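Local atomic coordinates of SusD superfamily protein (Bacteroides thetaiotaomicron VPI-5482, PDB entry 3HDX), a protein that probably binds polysaccharide at the bacterial outer membrane, as a SusD-family protein involved in carbohydrate metabolism. Residues P93-V96 and S101-E104; L107-A112 and N179-S184; D309-I314 and R421-G426. All blocks are in the same frame, centred on the assembly; numbering follows the deposited sequence.

Interaction 1 (P93-V96 and S101-E104); sequences PRTV and SYSE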
ATOM      1  N   PRO A  93       4.776   9.231  27.310  1.00 15.48           N
ATOM      2  CA  PRO A  93       5.011   8.495  28.569  1.00 15.17           C
ATOM      3  C   PRO A  93       4.652   9.303  29.828  1.00 16.86           C
ATOM      4  O   PRO A  93       4.162   8.737  30.804  1.00 16.77           O
ATOM      5  CB  PRO A  93       6.496   8.175  28.496  1.00 15.51           C
ATOM      6  CG  PRO A  93       6.736   7.997  27.011  1.00 15.85           C
ATOM      7  CD  PRO A  93       5.923   9.059  26.388  1.00 14.65           C
ATOM      8  N   ARG A  94       4.845  10.620  29.753  1.00 17.15           N
ATOM      9  CA  ARG A  94       4.482  11.519  30.871  1.00 18.06           C
ATOM     10  C   ARG A  94       3.007  11.431  31.247  1.00 17.14           C
ATOM     11  O   ARG A  94       2.640  11.611  32.421  1.00 18.80           O
ATOM     12  CB  ARG A  94       4.780  12.966  30.467  1.00 20.43           C
ATOM     13  CG  ARG A  94       4.522  14.023  31.534  1.00 22.82           C
ATOM     14  CD  ARG A  94       5.187  13.730  32.875  1.00 24.81           C
ATOM     15  NE  ARG A  94       5.110  14.951  33.714  1.00 26.33           N
ATOM     16  CZ  ARG A  94       5.199  15.017  35.043  1.00 26.60           C
ATOM     17  NH1 ARG A  94       5.320  13.899  35.808  1.00 27.08           N
ATOM     18  NH2 ARG A  94       5.122  16.249  35.621  1.00 24.39           N
ATOM     19  N   THR A  95       2.151  11.204  30.260  1.00 16.66           N
ATOM     20  CA  THR A  95       0.701  11.170  30.469  1.00 16.12           C
ATOM     21  C   THR A  95       0.280  10.109  31.496  1.00 15.82           C
ATOM     22  O   THR A  95      -0.689  10.314  32.254  1.00 17.51           O
ATOM     23  CB  THR A  95      -0.070  11.035  29.140  1.00 16.09           C
ATOM     24  OG1 THR A  95       0.454  11.998  28.199  1.00 16.86           O
ATOM     25  CG2 THR A  95      -1.586  11.262  29.328  1.00 16.37           C
ATOM     26  N   VAL A  96       1.016   9.001  31.542  1.00 15.83           N
ATOM     27  CA  VAL A  96       0.744   7.919  32.524  1.00 15.52           C
ATOM     28  C   VAL A  96       0.882   8.471  33.952  1.00 17.69           C
ATOM     29  O   VAL A  96       0.086   8.134  34.819  1.00 19.26           O
ATOM     30  CB  VAL A  96       1.669   6.681  32.317  1.00 16.80           C
ATOM     31  CG1 VAL A  96       1.423   5.608  33.400  1.00 16.72           C
ATOM     32  CG2 VAL A  96       1.444   6.075  30.927  1.00 16.27           C
ATOM     33  N   SER A 101      -6.247   7.688  34.417  1.00 19.66           N
ATOM     34  CA  SER A 101      -7.085   6.972  33.428  0.50 19.22           C
ATOM     35  C   SER A 101      -6.280   6.453  32.214  1.00 18.72           C
ATOM     36  O   SER A 101      -6.845   5.737  31.381  1.00 19.24           O
ATOM     37  CB  SER A 101      -8.268   7.820  32.949  0.50 18.86           C
ATOM     38  OG  SER A 101      -7.932   8.919  32.110  0.50 17.72           O
ATOM     39  N   TYR A 102      -5.001   6.842  32.098  1.00 18.12           N
ATOM     40  CA  TYR A 102      -4.109   6.442  31.004  1.00 17.21           C
ATOM     41  C   TYR A 102      -3.148   5.420  31.544  1.00 17.53           C
ATOM     42  O   TYR A 102      -2.200   5.746  32.234  1.00 18.88           O
ATOM     43  CB  TYR A 102      -3.361   7.649  30.443  1.00 16.61           C
ATOM     44  CG  TYR A 102      -2.583   7.402  29.165  1.00 15.11           C
ATOM     45  CD1 TYR A 102      -3.241   6.927  28.018  1.00 16.67           C
ATOM     46  CD2 TYR A 102      -1.226   7.610  29.088  1.00 15.04           C
ATOM     47  CE1 TYR A 102      -2.559   6.745  26.811  1.00 15.06           C
ATOM     48  CE2 TYR A 102      -0.522   7.427  27.851  1.00 15.46           C
ATOM     49  CZ  TYR A 102      -1.209   6.979  26.734  1.00 14.97           C
ATOM     50  OH  TYR A 102      -0.539   6.823  25.534  1.00 16.47           O
ATOM     51  N   SER A 103      -3.400   4.154  31.223  1.00 17.79           N
ATOM     52  CA  SER A 103      -2.632   3.062  31.831  1.00 18.20           C
ATOM     53  C   SER A 103      -1.319   2.809  31.131  1.00 17.17           C
ATOM     54  O   SER A 103      -1.129   3.264  29.990  1.00 16.93           O
ATOM     55  CB  SER A 103      -3.463   1.770  31.817  1.00 19.90           C
ATOM     56  OG  SER A 103      -3.581   1.262  30.489  1.00 19.48           O
ATOM     57  N   GLU A 104      -0.426   2.086  31.801  1.00 18.10           N
ATOM     58  CA  GLU A 104       0.850   1.676  31.188  0.50 19.54           C
ATOM     59  C   GLU A 104       0.564   0.871  29.921  1.00 17.68           C
ATOM     60  O   GLU A 104       1.261   1.016  28.935  1.00 17.95           O
ATOM     61  CB  GLU A 104       1.729   0.822  32.117  0.50 21.78           C
ATOM     62  CG  GLU A 104       3.112   0.508  31.513  0.50 24.20           C
ATOM     63  CD  GLU A 104       3.990  -0.324  32.403  0.50 26.82           C
ATOM     64  OE1 GLU A 104       3.490  -0.858  33.414  0.50 29.37           O
ATOM     65  OE2 GLU A 104       5.187  -0.445  32.080  0.50 28.79           O
TER
HETATM   66  O   HOH W   1      -1.660   6.102  34.934  1.00 21.79           O
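The short loop of the helix-loop-helix connection between 93-98 and 104-129 is folded back so that Tyr-102 lies against Thr-95 and Val-96. The ring crosses both side chains at about a right angle, and its CD2 atom takes most of the contact: Thr-95 CB and Val-96 CG2 each stand 3.6 Å from Tyr-102 CD2, approaching it obliquely. The backbone fits closely as well, for Val-96 N lies in the ring plane at the edge, 3.6 Å from Tyr-102 CD2. Thr-95 OG1 lies anti to the carbonyl carbon (chi1 -48°), which puts the CG2 methyl anti to the backbone N and against the ring, and lets OG1 bond to the carbonyl O of Trp-8. Val-96 uses CG2 on the ring, while CG1 reaches to 3.8 Å from Tyr-102 O. No direct hydrogen bond links the segments; a water spans them instead, 2.7 Å from Val-96 O and 2.8 Å from Tyr-102 O. Just beyond, Ser-103 is the N-cap of the next helix, its OG bonded to Asn-106 N. The far end of Tyr-102 leaves this contact altogether, its hydroxyl being hydrogen-bonded to Asp-110 on that same helix. The short helix and the loop after it thus lie between two longer helices: Thr-14 of helix 11-30 touches both Thr-95 and Tyr-102, and Leu-107 of helix 104-129 meets Pro-93, Val-96 and Tyr-102.

Interaction 2 (L107-A112 and N179-S184); sequences LKYDIA and NLYYGS. With EDO (1,2-ethanediol), chain L; EDO (1,2-ethanediol), chain B.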
ATOM      1  N   LEU A 107      -0.395   3.167  27.110  1.00 14.13           N
ATOM      2  CA  LEU A 107       0.820   3.774  26.581  1.00 12.79           C
ATOM      3  C   LEU A 107       1.554   2.809  25.638  1.00 13.07           C
ATOM      4  O   LEU A 107       1.987   3.220  24.525  1.00 13.90           O
ATOM      5  CB  LEU A 107       1.775   4.216  27.702  1.00 14.53           C
ATOM      6  CG  LEU A 107       3.140   4.790  27.278  1.00 12.98           C
ATOM      7  CD1 LEU A 107       3.024   6.148  26.525  1.00 13.79           C
ATOM      8  CD2 LEU A 107       4.109   4.885  28.434  1.00 15.68           C
ATOM      9  N   LYS A 108       1.722   1.563  26.079  1.00 14.97           N
ATOM     10  CA  LYS A 108       2.456   0.554  25.270  1.00 14.85           C
ATOM     11  C   LYS A 108       1.761   0.360  23.916  1.00 14.42           C
ATOM     12  O   LYS A 108       2.423   0.314  22.882  1.00 13.85           O
ATOM     13  CB  LYS A 108       2.598  -0.788  26.012  1.00 16.97           C
ATOM     14  CG  LYS A 108       3.622  -0.756  27.142  1.00 19.09           C
ATOM     15  CD  LYS A 108       3.745  -2.123  27.850  1.00 21.50           C
ATOM     16  CE  LYS A 108       4.850  -2.150  28.943  1.00 24.54           C
ATOM     17  N   TYR A 109       0.430   0.292  23.924  1.00 13.08           N
ATOM     18  CA  TYR A 109      -0.317   0.157  22.671  1.00 12.93           C
ATOM     19  C   TYR A 109      -0.089   1.365  21.745  1.00 12.15           C
ATOM     20  O   TYR A 109       0.128   1.215  20.538  1.00 14.03           O
ATOM     21  CB  TYR A 109      -1.822   0.012  22.904  1.00 14.24           C
ATOM     22  CG  TYR A 109      -2.345  -1.329  23.429  1.00 15.44           C
ATOM     23  CD1 TYR A 109      -1.600  -2.507  23.350  1.00 15.88           C
ATOM     24  CD2 TYR A 109      -3.654  -1.422  23.882  1.00 18.03           C
ATOM     25  CE1 TYR A 109      -2.101  -3.710  23.778  1.00 17.87           C
ATOM     26  CE2 TYR A 109      -4.194  -2.650  24.301  1.00 19.89           C
ATOM     27  CZ  TYR A 109      -3.407  -3.781  24.243  1.00 18.65           C
ATOM     28  OH  TYR A 109      -3.932  -4.984  24.630  1.00 20.59           O
ATOM     29  N   ASP A 110      -0.186   2.561  22.315  1.00 13.02           N
ATOM     30  CA  ASP A 110      -0.105   3.782  21.526  1.00 12.54           C
ATOM     31  C   ASP A 110       1.294   3.952  20.932  1.00 12.41           C
ATOM     32  O   ASP A 110       1.434   4.295  19.743  1.00 13.44           O
ATOM     33  CB  ASP A 110      -0.435   5.040  22.359  1.00 12.30           C
ATOM     34  CG  ASP A 110      -1.865   5.096  22.880  1.00 14.12           C
ATOM     35  OD1 ASP A 110      -2.688   4.189  22.603  1.00 14.11           O
ATOM     36  OD2 ASP A 110      -2.153   6.111  23.566  1.00 15.85           O
ATOM     37  N   ILE A 111       2.306   3.716  21.752  1.00 12.77           N
ATOM     38  CA  ILE A 111       3.711   3.791  21.336  0.50 12.33           C
ATOM     39  C   ILE A 111       3.969   2.795  20.194  1.00 12.75           C
ATOM     40  O   ILE A 111       4.618   3.132  19.199  1.00 13.28           O
ATOM     41  CB  ILE A 111       4.697   3.487  22.519  0.50 12.69           C
ATOM     42  CG1 ILE A 111       4.640   4.593  23.605  0.50 12.57           C
ATOM     43  CG2 ILE A 111       6.112   3.309  22.019  0.50 12.63           C
ATOM     44  CD1 ILE A 111       5.160   5.938  23.185  0.50 11.80           C
ATOM     45  N   ALA A 112       3.471   1.570  20.350  1.00 12.21           N
ATOM     46  CA  ALA A 112       3.690   0.544  19.327  1.00 12.13           C
ATOM     47  C   ALA A 112       3.077   0.961  17.968  1.00 11.70           C
ATOM     48  O   ALA A 112       3.689   0.748  16.917  1.00 12.42           O
ATOM     49  CB  ALA A 112       3.179  -0.810  19.808  1.00 12.43           C
ATOM     50  N   ASN A 179     -12.805  -3.508  29.372  1.00 23.73           N
ATOM     51  CA  ASN A 179     -11.621  -2.684  29.340  0.50 22.79           C
ATOM     52  C   ASN A 179     -11.524  -2.061  27.940  1.00 21.11           C
ATOM     53  O   ASN A 179     -10.760  -2.551  27.100  1.00 21.18           O
ATOM     54  CB  ASN A 179     -10.433  -3.601  29.667  0.50 24.09           C
ATOM     55  CG  ASN A 179      -9.139  -2.867  29.813  0.50 24.94           C
ATOM     56  OD1 ASN A 179      -9.108  -1.645  29.854  0.50 26.66           O
ATOM     57  ND2 ASN A 179      -8.046  -3.617  29.882  0.50 26.30           N
ATOM     58  N   LEU A 180     -12.318  -1.028  27.680  1.00 19.79           N
ATOM     59  CA  LEU A 180     -12.367  -0.398  26.360  1.00 18.88           C
ATOM     60  C   LEU A 180     -11.048   0.260  25.991  1.00 18.02           C
ATOM     61  O   LEU A 180     -10.272   0.661  26.855  1.00 19.14           O
ATOM     62  CB  LEU A 180     -13.517   0.618  26.269  1.00 19.18           C
ATOM     63  CG  LEU A 180     -14.960   0.081  26.477  1.00 19.06           C
ATOM     64  CD1 LEU A 180     -15.968   1.223  26.536  1.00 20.76           C
ATOM     65  CD2 LEU A 180     -15.358  -0.947  25.402  1.00 19.13           C
ATOM     66  N   TYR A 181     -10.776   0.311  24.685  1.00 16.95           N
ATOM     67  CA  TYR A 181      -9.594   1.012  24.165  1.00 16.33           C
ATOM     68  C   TYR A 181     -10.120   2.282  23.524  1.00 16.27           C
ATOM     69  O   TYR A 181     -10.810   2.237  22.519  1.00 16.19           O
ATOM     70  CB  TYR A 181      -8.806   0.151  23.186  1.00 15.59           C
ATOM     71  CG  TYR A 181      -7.611   0.876  22.634  1.00 13.33           C
ATOM     72  CD1 TYR A 181      -6.466   1.100  23.413  1.00 15.21           C
ATOM     73  CD2 TYR A 181      -7.631   1.402  21.327  1.00 13.99           C
ATOM     74  CE1 TYR A 181      -5.348   1.803  22.879  1.00 14.41           C
ATOM     75  CE2 TYR A 181      -6.545   2.115  20.806  1.00 13.60           C
ATOM     76  CZ  TYR A 181      -5.419   2.314  21.566  1.00 14.32           C
ATOM     77  OH  TYR A 181      -4.388   3.043  21.027  1.00 15.61           O
ATOM     78  N   TYR A 182      -9.824   3.433  24.146  1.00 16.69           N
ATOM     79  CA  TYR A 182     -10.339   4.697  23.687  1.00 17.15           C
ATOM     80  C   TYR A 182     -11.836   4.641  23.310  1.00 17.36           C
ATOM     81  O   TYR A 182     -12.259   5.120  22.239  1.00 18.39           O
ATOM     82  CB  TYR A 182      -9.469   5.232  22.554  1.00 17.12           C
ATOM     83  CG  TYR A 182      -8.104   5.732  22.989  1.00 16.56           C
ATOM     84  CD1 TYR A 182      -7.955   6.664  24.028  1.00 16.33           C
ATOM     85  CD2 TYR A 182      -6.950   5.358  22.295  1.00 16.74           C
ATOM     86  CE1 TYR A 182      -6.701   7.157  24.381  1.00 16.62           C
ATOM     87  CE2 TYR A 182      -5.684   5.861  22.637  1.00 16.20           C
ATOM     88  CZ  TYR A 182      -5.571   6.777  23.695  1.00 15.73           C
ATOM     89  OH  TYR A 182      -4.365   7.287  24.066  1.00 16.95           O
ATOM     90  N   GLY A 183     -12.613   4.035  24.228  1.00 17.54           N
ATOM     91  CA  GLY A 183     -14.074   3.976  24.096  1.00 19.00           C
ATOM     92  C   GLY A 183     -14.728   2.890  23.275  1.00 20.14           C
ATOM     93  O   GLY A 183     -15.934   2.820  23.248  1.00 21.76           O
ATOM     94  N   SER A 184     -13.932   2.077  22.581  1.00 18.59           N
ATOM     95  CA  SER A 184     -14.426   1.016  21.714  1.00 17.42           C
ATOM     96  C   SER A 184     -13.600  -0.260  21.896  1.00 15.80           C
ATOM     97  O   SER A 184     -12.591  -0.267  22.594  1.00 17.45           O
ATOM     98  CB  SER A 184     -14.402   1.489  20.256  1.00 17.58           C
ATOM     99  OG  SER A 184     -15.310   2.563  20.013  1.00 18.87           O
TER
HETATM  100  C1  EDO L 611     -18.903   1.739  22.764  1.00 41.75           C
HETATM  101  O1  EDO L 611     -18.136   2.126  21.606  1.00 42.35           O
HETATM  102  C2  EDO L 611     -19.364   0.298  22.649  1.00 41.78           C
HETATM  103  O2  EDO L 611     -18.241  -0.571  22.835  1.00 40.90           O
HETATM  104  C1  EDO B 601     -14.045   4.621  16.280  1.00 42.63           C
HETATM  105  O1  EDO B 601     -14.416   4.152  14.977  1.00 44.11           O
HETATM  106  C2  EDO B 601     -13.957   3.402  17.183  1.00 41.82           C
HETATM  107  O2  EDO B 601     -15.233   2.771  17.322  1.00 41.25           O
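Asp-110 holds out one carboxylate oxygen to each of two successive tyrosines, Tyr-181 and Tyr-182, whose rings present themselves quite differently. Tyr-181 OH donates to Asp-110 OD1 at 2.6 Å, almost in line with the C-O bond, and its ring stands steeply, 76°, to the carboxylate. The Tyr-182 side chain runs against that of Asp-110, its ring only 20° from the carboxylate plane, and its OH donates to Asp-110 OD2 on the syn side, also at 2.6 Å. Tyr-181 CG is anti to the backbone N (chi1 179°) whereas Tyr-182 CG is anti to the carbonyl carbon, which lets neighbouring residues bring both hydroxyls to one carboxylate. The two rings pack on each other too, Tyr-182 CD2 lying 3.4 Å above one face of Tyr-181, toward its rim. Tyr-109, one residue before the aspartate on helix 104-129, adds an offset edge-to-face stack: its edge faces the Tyr-181 ring, with Tyr-109 CD2 3.8 Å from Tyr-181 CE1. Both partner tyrosines belong to a type I' beta turn, Tyr-181 to Ser-184, closed by backbone bonds in both directions between its ends; Gly-183 suits the positive phi there. With an alanine in place of Asp-110, the hydroxyls of Tyr-181 and Tyr-182 would probably lose this acceptor, as would that of Tyr-102, and the two rings would be less firmly fixed beside the helix. Gln-113 also bonds Tyr-181 OH, and Thr-14 bonds Tyr-182 OH. On the outer side of the turn, two ethanediol molecules, probably from the crystallisation liquor, bind: one donates to Gly-183 O, and the other lies with its O2 2.7 Å from Ser-184 OG.

Interaction 3 (D309-I314 and R421-G426); sequences DLRFGI and RRELMG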
ATOM      1  N   ASP A 309     -12.922 -15.375 -15.593  1.00 12.94           N
ATOM      2  CA  ASP A 309     -12.340 -14.499 -14.567  1.00 13.11           C
ATOM      3  C   ASP A 309     -13.440 -13.585 -14.011  1.00 12.84           C
ATOM      4  O   ASP A 309     -13.997 -12.747 -14.752  1.00 15.03           O
ATOM      5  CB  ASP A 309     -11.187 -13.718 -15.148  1.00 13.23           C
ATOM      6  CG  ASP A 309     -10.322 -13.082 -14.092  1.00 13.37           C
ATOM      7  OD1 ASP A 309     -10.863 -12.447 -13.153  1.00 13.51           O
ATOM      8  OD2 ASP A 309      -9.091 -13.273 -14.193  1.00 13.30           O
ATOM      9  N   LEU A 310     -13.752 -13.768 -12.721  1.00 12.81           N
ATOM     10  CA  LEU A 310     -14.820 -12.969 -12.093  1.00 12.96           C
ATOM     11  C   LEU A 310     -14.546 -11.475 -12.067  1.00 12.33           C
ATOM     12  O   LEU A 310     -15.477 -10.682 -11.966  1.00 13.34           O
ATOM     13  CB  LEU A 310     -15.141 -13.446 -10.664  1.00 12.93           C
ATOM     14  CG  LEU A 310     -15.735 -14.856 -10.549  1.00 14.26           C
ATOM     15  CD1 LEU A 310     -15.880 -15.289  -9.112  1.00 14.57           C
ATOM     16  CD2 LEU A 310     -17.103 -14.893 -11.269  1.00 17.38           C
ATOM     17  N   ARG A 311     -13.287 -11.068 -12.135  1.00 13.00           N
ATOM     18  CA  ARG A 311     -12.963  -9.639 -12.144  1.00 13.02           C
ATOM     19  C   ARG A 311     -13.340  -8.966 -13.473  1.00 12.42           C
ATOM     20  O   ARG A 311     -13.679  -7.784 -13.477  1.00 13.14           O
ATOM     21  CB  ARG A 311     -11.460  -9.462 -11.874  1.00 13.19           C
ATOM     22  CG  ARG A 311     -11.038  -9.968 -10.458  1.00 13.68           C
ATOM     23  CD  ARG A 311      -9.593 -10.285 -10.294  1.00 13.47           C
ATOM     24  NE  ARG A 311      -9.178 -11.463 -11.085  1.00 12.70           N
ATOM     25  CZ  ARG A 311      -8.162 -12.290 -10.784  1.00 12.05           C
ATOM     26  NH1 ARG A 311      -7.456 -12.158  -9.663  1.00 11.75           N
ATOM     27  NH2 ARG A 311      -7.850 -13.274 -11.608  1.00 12.35           N
ATOM     28  N   PHE A 312     -13.296  -9.730 -14.569  1.00 13.06           N
ATOM     29  CA  PHE A 312     -13.608  -9.222 -15.898  1.00 14.10           C
ATOM     30  C   PHE A 312     -14.251 -10.322 -16.723  1.00 14.29           C
ATOM     31  O   PHE A 312     -13.661 -10.922 -17.592  1.00 16.69           O
ATOM     32  CB  PHE A 312     -12.378  -8.632 -16.594  1.00 15.05           C
ATOM     33  CG  PHE A 312     -12.699  -7.998 -17.887  1.00 15.71           C
ATOM     34  CD1 PHE A 312     -13.599  -6.934 -17.928  1.00 17.26           C
ATOM     35  CD2 PHE A 312     -12.165  -8.492 -19.076  1.00 16.44           C
ATOM     36  CE1 PHE A 312     -13.921  -6.373 -19.143  1.00 18.06           C
ATOM     37  CE2 PHE A 312     -12.492  -7.942 -20.292  1.00 16.80           C
ATOM     38  CZ  PHE A 312     -13.382  -6.881 -20.328  1.00 18.84           C
ATOM     39  N   GLY A 313     -15.498 -10.573 -16.404  1.00 14.24           N
ATOM     40  CA  GLY A 313     -16.232 -11.654 -17.024  1.00 16.02           C
ATOM     41  C   GLY A 313     -17.711 -11.440 -16.841  1.00 14.59           C
ATOM     42  O   GLY A 313     -18.301 -10.594 -17.530  1.00 14.97           O
ATOM     43  N   ILE A 314     -18.289 -12.133 -15.865  1.00 14.51           N
ATOM     44  CA  ILE A 314     -19.716 -12.035 -15.597  1.00 15.16           C
ATOM     45  C   ILE A 314     -20.145 -10.570 -15.310  1.00 15.10           C
ATOM     46  O   ILE A 314     -19.410  -9.775 -14.694  1.00 14.61           O
ATOM     47  CB  ILE A 314     -20.097 -12.956 -14.391  1.00 16.64           C
ATOM     48  CG1 ILE A 314     -21.597 -13.211 -14.281  1.00 18.76           C
ATOM     49  CG2 ILE A 314     -19.540 -12.415 -13.068  1.00 16.59           C
ATOM     50  CD1 ILE A 314     -22.120 -14.114 -15.402  1.00 20.39           C
ATOM     51  N   ARG A 421      -1.295  -8.666 -10.880  1.00 11.02           N
ATOM     52  CA  ARG A 421      -1.689  -7.608 -11.819  1.00 11.45           C
ATOM     53  C   ARG A 421      -3.213  -7.532 -11.883  1.00 12.44           C
ATOM     54  O   ARG A 421      -3.766  -6.454 -11.869  1.00 12.97           O
ATOM     55  CB  ARG A 421      -1.117  -7.897 -13.184  1.00 12.00           C
ATOM     56  CG  ARG A 421      -1.298  -6.834 -14.264  1.00 11.59           C
ATOM     57  CD  ARG A 421      -0.666  -7.355 -15.533  1.00 12.78           C
ATOM     58  NE  ARG A 421      -0.527  -6.328 -16.583  1.00 13.89           N
ATOM     59  CZ  ARG A 421      -0.034  -6.571 -17.787  1.00 14.10           C
ATOM     60  NH1 ARG A 421       0.376  -7.786 -18.135  1.00 16.59           N
ATOM     61  NH2 ARG A 421       0.112  -5.561 -18.653  1.00 15.00           N
ATOM     62  N   ARG A 422      -3.850  -8.694 -11.984  1.00 12.04           N
ATOM     63  CA  ARG A 422      -5.293  -8.776 -11.984  1.00 11.67           C
ATOM     64  C   ARG A 422      -5.944  -8.470 -10.627  1.00 11.00           C
ATOM     65  O   ARG A 422      -6.855  -7.648 -10.525  1.00 12.37           O
ATOM     66  CB  ARG A 422      -5.745 -10.153 -12.499  1.00 10.91           C
ATOM     67  CG  ARG A 422      -5.437 -10.380 -13.950  1.00 13.12           C
ATOM     68  CD  ARG A 422      -6.008 -11.662 -14.460  1.00 13.66           C
ATOM     69  NE  ARG A 422      -5.247 -12.809 -13.997  1.00 15.23           N
ATOM     70  CZ  ARG A 422      -4.257 -13.422 -14.652  1.00 15.65           C
ATOM     71  NH1 ARG A 422      -3.860 -13.026 -15.850  1.00 17.12           N
ATOM     72  NH2 ARG A 422      -3.671 -14.466 -14.091  1.00 15.69           N
ATOM     73  N   GLU A 423      -5.475  -9.150  -9.597  1.00 11.12           N
ATOM     74  CA  GLU A 423      -6.108  -9.065  -8.295  1.00 10.81           C
ATOM     75  C   GLU A 423      -5.971  -7.749  -7.607  1.00 11.43           C
ATOM     76  O   GLU A 423      -6.944  -7.262  -7.042  1.00 11.92           O
ATOM     77  CB  GLU A 423      -5.556 -10.193  -7.388  1.00 11.75           C
ATOM     78  CG  GLU A 423      -6.195 -10.278  -6.026  1.00 11.84           C
ATOM     79  CD  GLU A 423      -7.717 -10.525  -6.063  1.00 11.81           C
ATOM     80  OE1 GLU A 423      -8.191 -11.123  -7.049  1.00 12.75           O
ATOM     81  OE2 GLU A 423      -8.396 -10.170  -5.050  1.00 12.67           O
ATOM     82  N   LEU A 424      -4.795  -7.149  -7.712  1.00 11.95           N
ATOM     83  CA  LEU A 424      -4.484  -5.935  -6.980  1.00 11.24           C
ATOM     84  C   LEU A 424      -4.573  -4.673  -7.839  1.00 11.61           C
ATOM     85  O   LEU A 424      -4.128  -3.579  -7.422  1.00 11.67           O
ATOM     86  CB  LEU A 424      -3.096  -6.072  -6.318  1.00 12.17           C
ATOM     87  CG  LEU A 424      -2.885  -7.319  -5.433  1.00 10.21           C
ATOM     88  CD1 LEU A 424      -1.411  -7.498  -5.013  1.00 11.36           C
ATOM     89  CD2 LEU A 424      -3.782  -7.238  -4.192  1.00 11.78           C
HETATM   90  N   MSE A 425      -5.189  -4.780  -9.008  1.00 11.54           N
HETATM   91  CA  MSE A 425      -5.334  -3.641  -9.928  1.00 11.37           C
HETATM   92  C   MSE A 425      -6.024  -2.469  -9.204  1.00 11.34           C
HETATM   93  O   MSE A 425      -7.073  -2.646  -8.586  1.00 12.06           O
HETATM   94  CB  MSE A 425      -6.130  -4.095 -11.157  1.00 12.43           C
HETATM   95  CG  MSE A 425      -6.213  -3.050 -12.277  1.00 12.70           C
HETATM   96 SE   MSE A 425      -6.999  -3.783 -13.877  0.75 10.76          SE
HETATM   97  CE  MSE A 425      -5.587  -4.876 -14.562  1.00 15.15           C
ATOM     98  N   GLY A 426      -5.405  -1.297  -9.271  1.00 11.53           N
ATOM     99  CA  GLY A 426      -5.927  -0.136  -8.605  1.00 12.44           C
ATOM    100  C   GLY A 426      -5.657  -0.002  -7.105  1.00 11.71           C
ATOM    101  O   GLY A 426      -6.176   0.938  -6.454  1.00 11.75           O
TER
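Arg-311 lays its guanidinium flat over the start of the Arg-422 side chain, with Arg-422 CB 3.7 Å above the centre of one face, and reaches past it to Glu-423. This is the tight, buried part of the contact. Arg-311 NH1 donates to Glu-423 OE1 at 2.9 Å in a bent salt bridge, 141° at the hydrogen, and uses the anti lone pair of the acid. On its other edge the same guanidinium grips Asp-309 side-on and much straighter: Arg-311 NE to Asp-309 OD1 is 2.8 Å and Arg-311 NH2 to Asp-309 OD2 is 2.9 Å. Asp-309 OD1 also accepts from Arg-311 N, 3.0 Å away, which makes an Asx turn within the type I beta turn 309-312. With acids at two edges and a hydrocarbon on one face, the group has little freedom to rotate; the bend at chi3 (-68°) turns it back to Asp-309 while it still reaches Glu-423. The network ties this turn to the C-terminal end of helix 409-423 and extends further: Glu-419, on the same helix, also pairs with Arg-311 and Arg-422, and Arg-394 and Arg-362 with Glu-423 OE2. Arg-311 NH2 comes within 3.6 Å of Arg-422 NE, a closeness of like charges that the acids around them probably offset. Asp-309 and Arg-422 meet more loosely: Asp-309 OD2 is a long 3.9 Å from Arg-422 NE and well out of the guanidinium plane, a purely electrostatic link. Farther along, the loop departs from the helix through Gly-313, where a side chain would collide with Asp-309 O, to exposed Ile-314.

Along the chain the three contacts come in series, each closing before the next opens. Interactions 1 and 2 are neighbours, with centres about 10 Å apart: the loop of interaction 1 leads into helix 104-129, whose first turns interaction 2 uses, the Tyr-102 hydroxyl of the one reaches Asp-110 of the other, and helix 11-30 borders both. Both lie in the region matching the starch-binding, outer-membrane-associating family. Interaction 3 lies on the opposite side of the chain's centre, its centre about 47 Å from that of interaction 1 and 38 Å from that of interaction 2. The contacts thus sample two distant parts of the helix-rich fold, one held by aromatic packing and tyrosine-carboxylate bonds, the other by a salt-bridge network.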